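Local coordinates for beta-N-acetylhexosaminidase (Streptomyces plicatus, PDB 1JAK), which hydrolyses terminal beta-linked N-acetylhexosamine residues from glycoconjugates, as a family 20 glycoside hydrolase working by substrate-assisted catalysis, at residues W482-A493 with Y504-T512. Sequence-based numbering, arbitrary orientation.
Sequences WDTYKVRLAAQA and YRSPQVPWT
The C-terminal tail, residues 508-512, runs along helix 482-490 in the same overall direction, with Val509 beside Lys486, Trp511 beside Ala490 and Thr512 beside Ala491. The backbones come closest at Ala490 and Trp511, whose CA atoms are 4.1 Å apart. Here Thr512 N donates to Ala490 O over 3.1 Å. The N-H points nearly straight at the oxygen, but the donor sits above the carbonyl plane. Ala493 N reaches the same oxygen from the opposite face, within the type I turn from Ala490 to Ala493.

Val509 sends both methyls into the contact. Its CG1, anti to the backbone N (chi1 -178°), packs 3.6 Å from Ala490 CA and lies over the centre of one face of the Trp511 ring. Its CG2 meets Leu489 CD2 at 4.0 Å and also touches Trp482 CH2. The bent hydrogen bond from Trp511 NE1 to Ser506 O helps to hold the ring, and its CZ3 lies 3.5 Å from Leu489 O. The Pro510 ring crosses the Lys486 chain at about a right angle, with CD 4.0 Å from Lys486 CG.

Waters bridge the segments at two places. One molecule accepts from Trp482 NE1 in the indole plane and donates to Gln508 O. Another donates to Val487 O and lies 2.8 Å from Thr512 OG1.

In this family 20 enzyme, whose catalytic domain is a (beta/alpha) barrel, the tail packs the C-terminus against helix 482-490, away from the inhibitor pocket. Helix 420-424 touches Trp482 and Leu489, and the backbone N of its Gln421 forms a hydrogen bond with Gln508 OE1. Arg15, near the N-terminus, forms a salt bridge with the terminal carboxylate of Thr512. Trp496 of helix 493-499 packs on Leu489 and Trp511.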
loop_
_atom_site.group_PDB
_atom_site.type_symbol
_atom_site.label_atom_id
_atom_site.label_comp_id
_atom_site.label_asym_id
_atom_site.label_seq_id
_atom_site.Cartn_x
_atom_site.Cartn_y
_atom_site.Cartn_z
ATOM N N TRP A 482 -21.595 5.151 -1.029
ATOM C CA TRP A 482 -21.212 5.237 -2.432
ATOM C C TRP A 482 -21.696 6.484 -3.168
ATOM O O TRP A 482 -20.912 7.142 -3.851
ATOM C CB TRP A 482 -21.679 3.985 -3.186
ATOM C CG TRP A 482 -21.510 4.104 -4.666
ATOM C CD1 TRP A 482 -22.500 4.238 -5.598
ATOM C CD2 TRP A 482 -20.272 4.172 -5.385
ATOM N NE1 TRP A 482 -21.957 4.390 -6.849
ATOM C CE2 TRP A 482 -20.591 4.353 -6.749
ATOM C CE3 TRP A 482 -18.924 4.101 -5.008
ATOM C CZ2 TRP A 482 -19.608 4.466 -7.741
ATOM C CZ3 TRP A 482 -17.946 4.213 -5.995
ATOM C CH2 TRP A 482 -18.297 4.394 -7.347
ATOM N N ASP A 483 -22.977 6.815 -3.036
ATOM C CA ASP A 483 -23.510 7.978 -3.739
ATOM C C ASP A 483 -22.765 9.277 -3.457
ATOM O O ASP A 483 -22.614 10.109 -4.354
ATOM C CB ASP A 483 -25.000 8.159 -3.438
ATOM C CG ASP A 483 -25.858 7.089 -4.087
ATOM O OD1 ASP A 483 -25.440 6.545 -5.131
ATOM O OD2 ASP A 483 -26.956 6.804 -3.567
ATOM N N THR A 484 -22.301 9.460 -2.226
ATOM C CA THR A 484 -21.571 10.678 -1.895
ATOM C C THR A 484 -20.074 10.495 -2.130
ATOM O O THR A 484 -19.376 11.447 -2.474
ATOM C CB THR A 484 -21.830 11.128 -0.435
ATOM O OG1 THR A 484 -21.559 10.052 0.467
ATOM C CG2 THR A 484 -23.282 11.570 -0.271
ATOM N N TYR A 485 -19.584 9.271 -1.959
ATOM C CA TYR A 485 -18.168 8.997 -2.187
ATOM C C TYR A 485 -17.813 9.203 -3.659
ATOM O O TYR A 485 -16.768 9.773 -3.978
ATOM C CB TYR A 485 -17.812 7.556 -1.798
ATOM C CG TYR A 485 -16.401 7.170 -2.203
ATOM C CD1 TYR A 485 -15.295 7.696 -1.534
ATOM C CD2 TYR A 485 -16.172 6.336 -3.299
ATOM C CE1 TYR A 485 -13.993 7.406 -1.948
ATOM C CE2 TYR A 485 -14.869 6.040 -3.726
ATOM C CZ TYR A 485 -13.790 6.582 -3.046
ATOM O OH TYR A 485 -12.507 6.323 -3.468
ATOM N N LYS A 486 -18.679 8.738 -4.556
ATOM C CA LYS A 486 -18.403 8.863 -5.981
ATOM C C LYS A 486 -18.217 10.309 -6.418
ATOM O O LYS A 486 -17.539 10.575 -7.412
ATOM C CB LYS A 486 -19.502 8.192 -6.816
ATOM C CG LYS A 486 -20.846 8.889 -6.816
ATOM C CD LYS A 486 -21.848 8.080 -7.633
ATOM C CE LYS A 486 -23.206 8.763 -7.691
ATOM N NZ LYS A 486 -24.182 7.959 -8.478
ATOM N N VAL A 487 -18.810 11.243 -5.679
ATOM C CA VAL A 487 -18.662 12.657 -6.011
ATOM C C VAL A 487 -17.263 13.115 -5.614
ATOM O O VAL A 487 -16.631 13.896 -6.324
ATOM C CB VAL A 487 -19.706 13.528 -5.281
ATOM C CG1 VAL A 487 -19.429 15.001 -5.551
ATOM C CG2 VAL A 487 -21.104 13.163 -5.756
ATOM N N ARG A 488 -16.785 12.626 -4.474
ATOM C CA ARG A 488 -15.449 12.976 -4.006
ATOM C C ARG A 488 -14.408 12.314 -4.906
ATOM O O ARG A 488 -13.333 12.871 -5.139
ATOM C CB ARG A 488 -15.265 12.541 -2.547
ATOM C CG ARG A 488 -16.078 13.392 -1.568
ATOM C CD ARG A 488 -15.779 13.072 -0.105
ATOM N NE ARG A 488 -16.438 11.853 0.363
ATOM C CZ ARG A 488 -15.801 10.733 0.691
ATOM N NH1 ARG A 488 -14.478 10.666 0.602
ATOM N NH2 ARG A 488 -16.486 9.681 1.123
ATOM N N LEU A 489 -14.729 11.130 -5.421
ATOM C CA LEU A 489 -13.806 10.433 -6.313
ATOM C C LEU A 489 -13.800 11.134 -7.669
ATOM O O LEU A 489 -12.748 11.316 -8.280
ATOM C CB LEU A 489 -14.222 8.965 -6.489
ATOM C CG LEU A 489 -13.275 8.093 -7.325
ATOM C CD1 LEU A 489 -11.901 8.034 -6.662
ATOM C CD2 LEU A 489 -13.855 6.686 -7.457
ATOM N N ALA A 490 -14.979 11.534 -8.135
ATOM C CA ALA A 490 -15.094 12.222 -9.416
ATOM C C ALA A 490 -14.238 13.484 -9.427
ATOM O O ALA A 490 -13.665 13.850 -10.454
ATOM C CB ALA A 490 -16.551 12.590 -9.682
ATOM N N ALA A 491 -14.153 14.135 -8.273
ATOM C CA ALA A 491 -13.394 15.370 -8.129
ATOM C C ALA A 491 -11.893 15.202 -8.341
ATOM O O ALA A 491 -11.184 16.183 -8.571
ATOM C CB ALA A 491 -13.655 15.973 -6.758
ATOM N N GLN A 492 -11.409 13.966 -8.267
ATOM C CA GLN A 492 -9.981 13.707 -8.440
ATOM C C GLN A 492 -9.515 13.800 -9.892
ATOM O O GLN A 492 -8.335 14.018 -10.148
ATOM C CB GLN A 492 -9.620 12.318 -7.902
ATOM C CG GLN A 492 -10.070 12.033 -6.474
ATOM C CD GLN A 492 -9.567 13.054 -5.473
ATOM O OE1 GLN A 492 -8.381 13.386 -5.444
ATOM N NE2 GLN A 492 -10.467 13.551 -4.636
ATOM N N ALA A 493 -10.439 13.639 -10.836
ATOM C CA ALA A 493 -10.106 13.666 -12.261
ATOM C C ALA A 493 -9.130 14.762 -12.702
ATOM O O ALA A 493 -8.084 14.469 -13.282
ATOM C CB ALA A 493 -11.386 13.742 -13.091
ATOM N N TYR A 504 -8.759 4.661 -15.040
ATOM C CA TYR A 504 -9.929 4.151 -15.735
ATOM C C TYR A 504 -11.115 5.073 -15.463
ATOM O O TYR A 504 -11.517 5.257 -14.313
ATOM C CB TYR A 504 -10.237 2.738 -15.237
ATOM C CG TYR A 504 -11.593 2.202 -15.634
ATOM C CD1 TYR A 504 -11.924 2.006 -16.975
ATOM C CD2 TYR A 504 -12.536 1.860 -14.664
ATOM C CE1 TYR A 504 -13.163 1.478 -17.342
ATOM C CE2 TYR A 504 -13.778 1.329 -15.021
ATOM C CZ TYR A 504 -14.082 1.141 -16.360
ATOM O OH TYR A 504 -15.305 0.611 -16.716
ATOM N N ARG A 505 -11.665 5.658 -16.522
ATOM C CA ARG A 505 -12.805 6.557 -16.385
ATOM C C ARG A 505 -14.100 5.758 -16.288
ATOM O O ARG A 505 -14.901 5.711 -17.226
ATOM C CB ARG A 505 -12.861 7.524 -17.568
ATOM C CG ARG A 505 -11.732 8.552 -17.578
ATOM C CD ARG A 505 -11.843 9.466 -18.788
ATOM N NE ARG A 505 -13.126 10.163 -18.818
ATOM C CZ ARG A 505 -13.396 11.272 -18.138
ATOM N NH1 ARG A 505 -12.467 11.830 -17.369
ATOM N NH2 ARG A 505 -14.602 11.821 -18.219
ATOM N N SER A 506 -14.295 5.132 -15.135
ATOM C CA SER A 506 -15.475 4.317 -14.889
ATOM C C SER A 506 -16.782 5.050 -15.137
ATOM O O SER A 506 -16.961 6.186 -14.703
ATOM C CB SER A 506 -15.469 3.807 -13.450
ATOM O OG SER A 506 -16.680 3.131 -13.162
ATOM N N PRO A 507 -17.722 4.399 -15.836
ATOM C CA PRO A 507 -19.010 5.040 -16.108
ATOM C C PRO A 507 -19.848 5.200 -14.836
ATOM O O PRO A 507 -20.855 5.911 -14.836
ATOM C CB PRO A 507 -19.652 4.099 -17.129
ATOM C CG PRO A 507 -19.087 2.761 -16.752
ATOM C CD PRO A 507 -17.636 3.082 -16.491
ATOM N N GLN A 508 -19.428 4.541 -13.757
ATOM C CA GLN A 508 -20.146 4.618 -12.483
ATOM C C GLN A 508 -19.831 5.909 -11.735
ATOM O O GLN A 508 -20.513 6.257 -10.771
ATOM C CB GLN A 508 -19.766 3.449 -11.567
ATOM C CG GLN A 508 -19.918 2.058 -12.157
ATOM C CD GLN A 508 -19.608 0.982 -11.132
ATOM O OE1 GLN A 508 -18.693 1.133 -10.323
ATOM N NE2 GLN A 508 -20.366 -0.114 -11.165
ATOM N N VAL A 509 -18.794 6.608 -12.178
ATOM C CA VAL A 509 -18.355 7.840 -11.529
ATOM C C VAL A 509 -18.617 9.072 -12.396
ATOM O O VAL A 509 -18.244 9.103 -13.566
ATOM C CB VAL A 509 -16.847 7.758 -11.213
ATOM C CG1 VAL A 509 -16.386 9.016 -10.496
ATOM C CG2 VAL A 509 -16.563 6.520 -10.371
ATOM N N PRO A 510 -19.257 10.108 -11.824
ATOM C CA PRO A 510 -19.572 11.347 -12.544
ATOM C C PRO A 510 -18.387 12.310 -12.592
ATOM O O PRO A 510 -18.448 13.412 -12.047
ATOM C CB PRO A 510 -20.742 11.907 -11.745
ATOM C CG PRO A 510 -20.352 11.564 -10.346
ATOM C CD PRO A 510 -19.835 10.133 -10.467
ATOM N N TRP A 511 -17.325 11.882 -13.267
ATOM C CA TRP A 511 -16.084 12.643 -13.394
ATOM C C TRP A 511 -16.207 14.147 -13.613
ATOM O O TRP A 511 -16.969 14.603 -14.462
ATOM C CB TRP A 511 -15.231 12.038 -14.508
ATOM C CG TRP A 511 -14.973 10.587 -14.288
ATOM C CD1 TRP A 511 -15.515 9.541 -14.978
ATOM C CD2 TRP A 511 -14.156 10.014 -13.263
ATOM N NE1 TRP A 511 -15.085 8.349 -14.446
ATOM C CE2 TRP A 511 -14.251 8.611 -13.390
ATOM C CE3 TRP A 511 -13.354 10.551 -12.247
ATOM C CZ2 TRP A 511 -13.574 7.734 -12.537
ATOM C CZ3 TRP A 511 -12.681 9.680 -11.397
ATOM C CH2 TRP A 511 -12.796 8.284 -11.550
ATOM N N THR A 512 -15.433 14.904 -12.836
ATOM C CA THR A 512 -15.418 16.361 -12.921
ATOM C C THR A 512 -14.430 16.791 -14.002
ATOM O O THR A 512 -13.611 15.944 -14.419
ATOM C CB THR A 512 -14.979 16.990 -11.572
ATOM O OG1 THR A 512 -15.893 16.599 -10.540
ATOM C CG2 THR A 512 -14.954 18.511 -11.668
ATOM O OXT THR A 512 -14.476 17.972 -14.409
HETATM O O HOH W 1 -22.774 5.069 -9.639
HETATM O O HOH W 2 -23.125 8.491 -11.242
HETATM O O HOH W 3 -17.261 15.851 -8.218
#